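Local coordinates for protein endo-beta-1,2-glucanase (Talaromyces funiculosus, PDB 6IMV) that hydrolyses internal linkages of beta-1,2-glucan and is captured here in complex with the disaccharide sophorose, at residues F77-A80 / S81-S84; E252-T255 / W256-F260; V283-I287 / G288-P292. All coordinates share one frame; numbering follows the deposited sequence.

Interaction 1: F77-A80 / S81-S84. With BGC (beta-D-glucopyranose), chain I.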
# COMPACT_ATOMS: atom_id res chain seq x y z
N PHE A 77 -0.80 -10.58 -13.59
CA PHE A 77 0.40 -10.55 -12.75
C PHE A 77 0.08 -9.80 -11.46
O PHE A 77 -0.91 -9.06 -11.39
CB PHE A 77 1.56 -9.88 -13.49
CG PHE A 77 1.25 -8.49 -13.95
CD1 PHE A 77 1.39 -7.41 -13.10
CD2 PHE A 77 0.76 -8.26 -15.23
CE1 PHE A 77 1.09 -6.12 -13.51
CE2 PHE A 77 0.46 -6.97 -15.65
CZ PHE A 77 0.62 -5.91 -14.79
N SER A 78 0.92 -10.00 -10.44
CA SER A 78 0.82 -9.27 -9.18
C SER A 78 2.17 -9.38 -8.46
O SER A 78 3.17 -9.77 -9.07
CB SER A 78 -0.35 -9.77 -8.33
OG SER A 78 -0.64 -8.86 -7.26
N ALA A 79 2.20 -8.99 -7.19
CA ALA A 79 3.42 -8.95 -6.41
C ALA A 79 3.06 -8.94 -4.93
O ALA A 79 1.89 -8.75 -4.58
CB ALA A 79 4.24 -7.74 -6.80
N ALA A 80 4.08 -9.11 -4.07
CA ALA A 80 3.90 -9.23 -2.62
C ALA A 80 3.31 -7.94 -2.04
O ALA A 80 2.67 -7.97 -0.99
CB ALA A 80 5.21 -9.61 -1.98
N SER A 81 3.51 -6.82 -2.73
CA SER A 81 2.98 -5.51 -2.36
C SER A 81 1.44 -5.50 -2.42
O SER A 81 0.78 -4.98 -1.51
CB SER A 81 3.58 -4.44 -3.24
OG SER A 81 3.63 -4.88 -4.59
N LYS A 82 0.86 -6.09 -3.47
CA LYS A 82 -0.62 -6.18 -3.59
C LYS A 82 -1.14 -7.25 -2.62
O LYS A 82 -2.18 -7.08 -2.00
CB LYS A 82 -1.05 -6.48 -5.03
CG LYS A 82 -0.58 -5.46 -6.06
CD LYS A 82 0.75 -5.81 -6.71
CE LYS A 82 1.39 -4.63 -7.40
NZ LYS A 82 1.68 -3.53 -6.44
N GLU A 83 -0.40 -8.34 -2.49
CA GLU A 83 -0.68 -9.37 -1.48
C GLU A 83 -0.83 -8.73 -0.09
O GLU A 83 -1.71 -9.10 0.66
CB GLU A 83 0.42 -10.42 -1.47
CG GLU A 83 0.45 -11.28 -2.71
CD GLU A 83 -0.70 -12.25 -2.85
OE1 GLU A 83 -0.80 -13.18 -2.02
OE2 GLU A 83 -1.51 -12.07 -3.80
N SER A 84 0.04 -7.77 0.23
CA SER A 84 0.05 -7.11 1.54
C SER A 84 -1.27 -6.37 1.77
O SER A 84 -1.79 -6.40 2.89
CB SER A 84 1.27 -6.21 1.71
OG SER A 84 1.06 -4.95 1.11
C2 BGC I . 3.27 -1.68 -12.79
C3 BGC I . 1.78 -1.62 -13.17
C4 BGC I . 0.87 -1.72 -11.93
C5 BGC I . 1.35 -0.76 -10.84
C6 BGC I . 0.54 -0.85 -9.54
C1 BGC I . 3.58 -0.70 -11.66
O1 BGC I . 4.95 -0.74 -11.23
O2 BGC I . 4.05 -1.30 -13.91
O3 BGC I . 1.46 -2.65 -14.10
O4 BGC I . -0.51 -1.44 -12.27
O5 BGC I . 2.74 -1.01 -10.55
O6 BGC I . 0.72 -2.14 -8.97
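Ala79 O takes the backbone N-H of Glu83 almost straight at 3.1 Å, with a weaker, bent bond from Lys82 N beside it, and the next helical bond runs from Ser84 N to Ala80 O. Lys82 departs from this first turn with two bends in its chain, at chi2 (92°) and chi4 (61°). Its CB, CG and CD methylenes run past the hydroxyl of Ser78, whose OG lies 3.3 Å from Lys82 CB, and its NZ comes back to donate to Ser81 OG at 3.0 Å. The same ammonium makes a salt bridge to Asp434, while Ser81 OG is also bonded to Asp165. This is a strand-to-helix junction, in which strand 71-78 ends beside the sugar and Ala79 occupies the N-cap position of helix 80-94. The junction contributes to the glucose pocket: Lys82 CE reaches to 3.0 Å from O6 of the glucose, and Phe77 presents its ring edge, with CZ 3.4 Å from O3. Asp60 and Asn348 hydrogen-bond to the same sugar. Ser58 bonds both to Ser78 OG and to the carboxylate of Glu83, which also has Tyr127 and Lys123 as partners. Ser84 OG closes back on Ser81 O at 2.6 Å.

Interaction 2: E252-T255 / W256-F260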
# COMPACT_ATOMS: atom_id res chain seq x y z
N GLU A 252 11.65 0.38 4.37
CA GLU A 252 12.05 0.35 5.77
C GLU A 252 11.42 -0.84 6.50
O GLU A 252 11.98 -1.35 7.48
CB GLU A 252 11.70 1.67 6.46
CG GLU A 252 12.37 1.81 7.81
CD GLU A 252 12.29 3.23 8.34
OE1 GLU A 252 11.30 3.54 9.04
OE2 GLU A 252 13.18 4.03 7.99
N LEU A 253 10.26 -1.31 6.02
CA LEU A 253 9.60 -2.49 6.61
C LEU A 253 10.55 -3.69 6.54
O LEU A 253 10.65 -4.46 7.51
CB LEU A 253 8.29 -2.76 5.88
CG LEU A 253 7.16 -1.76 6.14
CD1 LEU A 253 5.89 -2.19 5.43
CD2 LEU A 253 6.91 -1.58 7.63
N PHE A 254 11.26 -3.83 5.42
CA PHE A 254 12.16 -4.95 5.25
C PHE A 254 13.37 -4.82 6.18
O PHE A 254 13.84 -5.83 6.72
CB PHE A 254 12.61 -5.13 3.80
CG PHE A 254 13.24 -6.48 3.61
CD1 PHE A 254 12.45 -7.61 3.52
CD2 PHE A 254 14.61 -6.64 3.65
CE1 PHE A 254 13.02 -8.87 3.41
CE2 PHE A 254 15.18 -7.90 3.52
CZ PHE A 254 14.38 -9.01 3.40
N THR A 255 13.88 -3.60 6.36
CA THR A 255 14.95 -3.34 7.31
C THR A 255 14.61 -3.95 8.68
O THR A 255 15.44 -4.64 9.27
CB THR A 255 15.23 -1.84 7.48
OG1 THR A 255 15.49 -1.28 6.20
CG2 THR A 255 16.41 -1.56 8.39
N TRP A 256 13.39 -3.69 9.17
CA TRP A 256 12.94 -4.19 10.46
C TRP A 256 12.92 -5.72 10.48
O TRP A 256 13.20 -6.33 11.53
CB TRP A 256 11.56 -3.64 10.83
CG TRP A 256 11.55 -2.18 11.20
CD1 TRP A 256 10.88 -1.18 10.55
CD2 TRP A 256 12.19 -1.57 12.33
NE1 TRP A 256 11.07 0.00 11.20
CE2 TRP A 256 11.86 -0.20 12.30
CE3 TRP A 256 12.99 -2.05 13.38
CZ2 TRP A 256 12.32 0.70 13.26
CZ3 TRP A 256 13.45 -1.16 14.33
CH2 TRP A 256 13.12 0.19 14.27
N TRP A 257 12.53 -6.32 9.35
CA TRP A 257 12.48 -7.77 9.24
C TRP A 257 13.88 -8.36 9.50
O TRP A 257 14.02 -9.30 10.30
CB TRP A 257 11.92 -8.21 7.89
CG TRP A 257 11.41 -9.62 7.95
CD1 TRP A 257 12.00 -10.74 7.44
CD2 TRP A 257 10.23 -10.07 8.64
NE1 TRP A 257 11.25 -11.85 7.73
CE2 TRP A 257 10.15 -11.46 8.46
CE3 TRP A 257 9.23 -9.41 9.36
CZ2 TRP A 257 9.10 -12.21 8.99
CZ3 TRP A 257 8.19 -10.15 9.89
CH2 TRP A 257 8.13 -11.54 9.70
N LEU A 258 14.90 -7.79 8.83
CA LEU A 258 16.28 -8.21 9.01
C LEU A 258 16.72 -8.00 10.46
O LEU A 258 17.32 -8.89 11.06
CB LEU A 258 17.19 -7.44 8.05
CG LEU A 258 17.24 -7.96 6.61
CD1 LEU A 258 18.00 -7.00 5.72
CD2 LEU A 258 17.86 -9.35 6.57
N GLN A 259 16.43 -6.81 11.01
CA GLN A 259 16.90 -6.48 12.35
C GLN A 259 16.34 -7.47 13.38
O GLN A 259 17.09 -8.01 14.18
CB GLN A 259 16.51 -5.06 12.77
CG GLN A 259 16.69 -4.82 14.26
CD GLN A 259 16.69 -3.36 14.63
OE1 GLN A 259 16.70 -2.49 13.78
NE2 GLN A 259 16.71 -3.10 15.93
N PHE A 260 15.02 -7.67 13.39
CA PHE A 260 14.39 -8.46 14.42
C PHE A 260 14.61 -9.96 14.21
O PHE A 260 14.73 -10.67 15.19
CB PHE A 260 12.90 -8.14 14.53
CG PHE A 260 12.61 -6.76 15.03
CD1 PHE A 260 13.22 -6.27 16.17
CD2 PHE A 260 11.71 -5.94 14.35
CE1 PHE A 260 12.93 -5.00 16.64
CE2 PHE A 260 11.44 -4.66 14.81
CZ PHE A 260 12.04 -4.19 15.96
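The indole of Trp256 has Leu253 CA at its edge, near the ring plane, while Glu252 O approaches it obliquely, 3.3 Å from Trp256 CD1. Beside it, pointing the same way, runs the extended side chain of Glu252, whose carboxylate stands nearly perpendicular to the indole (86°). Glu252 CG is the nearest side-chain atom, 4.1 Å from Trp256 NE1. The rings of Trp273 and Phe464 also meet this indole, with inclined planes. The phenyl ring of Phe254, swung toward the later turn by a CG anti to N (chi1 -166°), receives Leu258 obliquely, Phe254 CE2 to Leu258 CD1 at 3.7 Å, and also Trp257 CB; Phe210 meets it edge-to-face. Regular i to i+4 bonds hold the helix, such as Leu258 N to Phe254 O at 3.1 Å. Leu258 packs on to helix 186-210, and Trp257 makes a T-shaped contact with Trp171 of helix 163-182, so helix 252-261 is wedged between other helices by its aromatic residues. The buried polar ends are satisfied within this packing: Tyr314 OH bonds both Glu252 OE1 and Trp256 NE1, and Lys308 and Lys276 form salt bridges with the glutamate. Two lysines and a hydroxyl would probably stabilise the carboxylate in its charged form despite its burial.

Interaction 3: V283-I287 / G288-P292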
# COMPACT_ATOMS: atom_id res chain seq x y z
N VAL A 283 13.12 18.90 5.59
CA VAL A 283 13.01 20.03 4.69
C VAL A 283 11.70 20.76 5.00
O VAL A 283 10.76 20.17 5.55
CB VAL A 283 13.06 19.63 3.20
CG1 VAL A 283 14.43 19.10 2.82
CG2 VAL A 283 11.97 18.63 2.82
N ASP A 284 11.64 22.03 4.60
CA ASP A 284 10.48 22.85 4.82
C ASP A 284 9.75 23.04 3.48
O ASP A 284 10.34 23.52 2.50
CB ASP A 284 10.86 24.18 5.46
CG ASP A 284 11.24 24.10 6.93
OD1 ASP A 284 11.07 23.01 7.56
OD2 ASP A 284 11.71 25.13 7.43
N TYR A 285 8.47 22.65 3.46
CA TYR A 285 7.57 23.03 2.38
C TYR A 285 7.18 24.50 2.55
O TYR A 285 6.73 24.91 3.62
CB TYR A 285 6.29 22.20 2.38
CG TYR A 285 5.33 22.60 1.29
CD1 TYR A 285 5.38 22.01 0.03
CD2 TYR A 285 4.42 23.62 1.49
CE1 TYR A 285 4.51 22.40 -0.98
CE2 TYR A 285 3.56 24.04 0.48
CZ TYR A 285 3.61 23.43 -0.75
OH TYR A 285 2.74 23.84 -1.73
N HIS A 286 7.32 25.29 1.49
CA HIS A 286 6.95 26.70 1.53
C HIS A 286 6.73 27.20 0.11
O HIS A 286 7.68 27.37 -0.63
CB HIS A 286 8.01 27.53 2.29
CG HIS A 286 7.52 28.88 2.73
ND1 HIS A 286 8.38 29.86 3.16
CD2 HIS A 286 6.27 29.40 2.81
CE1 HIS A 286 7.70 30.94 3.49
NE2 HIS A 286 6.40 30.69 3.28
N ILE A 287 5.45 27.35 -0.25
CA ILE A 287 5.03 27.89 -1.54
C ILE A 287 3.88 28.87 -1.29
O ILE A 287 2.94 28.56 -0.56
CB ILE A 287 4.65 26.77 -2.53
CG1 ILE A 287 5.87 25.93 -2.91
CG2 ILE A 287 3.98 27.36 -3.77
CD1 ILE A 287 5.56 24.79 -3.84
N GLY A 288 3.98 30.05 -1.91
CA GLY A 288 3.04 31.15 -1.70
C GLY A 288 2.84 31.41 -0.22
O GLY A 288 3.82 31.53 0.52
N ASN A 289 1.57 31.40 0.21
CA ASN A 289 1.18 31.71 1.58
C ASN A 289 1.06 30.43 2.43
O ASN A 289 0.51 30.47 3.53
CB ASN A 289 -0.13 32.50 1.62
CG ASN A 289 -1.31 31.75 1.03
OD1 ASN A 289 -1.19 30.62 0.58
ND2 ASN A 289 -2.46 32.40 0.99
N VAL A 290 1.57 29.30 1.92
CA VAL A 290 1.47 28.03 2.64
C VAL A 290 2.85 27.67 3.17
O VAL A 290 3.75 27.37 2.40
CB VAL A 290 0.91 26.89 1.76
CG1 VAL A 290 0.92 25.56 2.50
CG2 VAL A 290 -0.49 27.19 1.24
N GLY A 291 3.00 27.72 4.50
CA GLY A 291 4.20 27.26 5.20
C GLY A 291 5.00 28.40 5.82
O GLY A 291 4.54 29.54 5.84
N PRO A 292 6.22 28.15 6.33
CA PRO A 292 6.89 26.86 6.16
C PRO A 292 6.26 25.72 6.97
O PRO A 292 5.78 25.95 8.07
CB PRO A 292 8.32 27.15 6.63
CG PRO A 292 8.15 28.27 7.64
CD PRO A 292 7.03 29.12 7.08
O HOH W 1 4.43 32.34 3.18
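Tyr285 and Val290 make the close apolar contact of this hairpin: the ring edge of Tyr285 meets one methyl of Val290, Tyr285 CE2 to Val290 CG1 at 3.7 Å. A CG anti to the backbone N (chi1 178°) directs the phenol to this side, where Val290 and the ring both rest on helix 318-337 and Tyr285 OH bonds Asn334. Replacing the phenol by an alanine is likely to leave Val290 CG1 without its aromatic neighbour and the Asn334 amide without its hydroxyl partner. The strands come close at Gly291, where any side chain would run into Tyr285 O; that oxygen receives the CA-H of Pro292, at 3.2 Å from Pro292 CA. A cis peptide leads into Pro292. The other side is looser and wetter. Pro292 CD sits over one face of the His286 ring, 4.1 Å from its centroid in a CH-pi contact, while Val290 O lies in the ring plane at the edge, 3.3 Å from His286 CD2. A water joins His286 NE2 (2.6 Å) to Gly288 O. Asp284 lies alongside Pro292; its carboxylate forms a salt bridge with Lys480 through OD2 and a hydrogen bond with Thr294 OG1 through OD1. Ile287 and Val290 form an antiparallel hydrogen-bonded pair, with Val290 N to Ile287 O at 2.9 Å, and Gly288 supplies the positive phi of the bend, typical of a beta hairpin with a two-residue loop in a type II' turn.

How the interactions relate
Interactions 1 and 2 are buried, whereas interaction 3 lies at the surface, its centre about 36 Å and 33 Å from theirs. None of the three touches another, yet helix 163-182 serves two of them: it packs against the start of helix 80-94 in interaction 1 and against the aromatic face of 252-261 in interaction 2, the nearest atoms of these two being about 7 Å apart. Chemistry follows position. Around the sugar, serines and charged groups form a polar network; within the helical body, aromatic rings dominate and carry a few compensated charges; at the surface, a small hairpin combines an apolar inner side with a hydrated outer one.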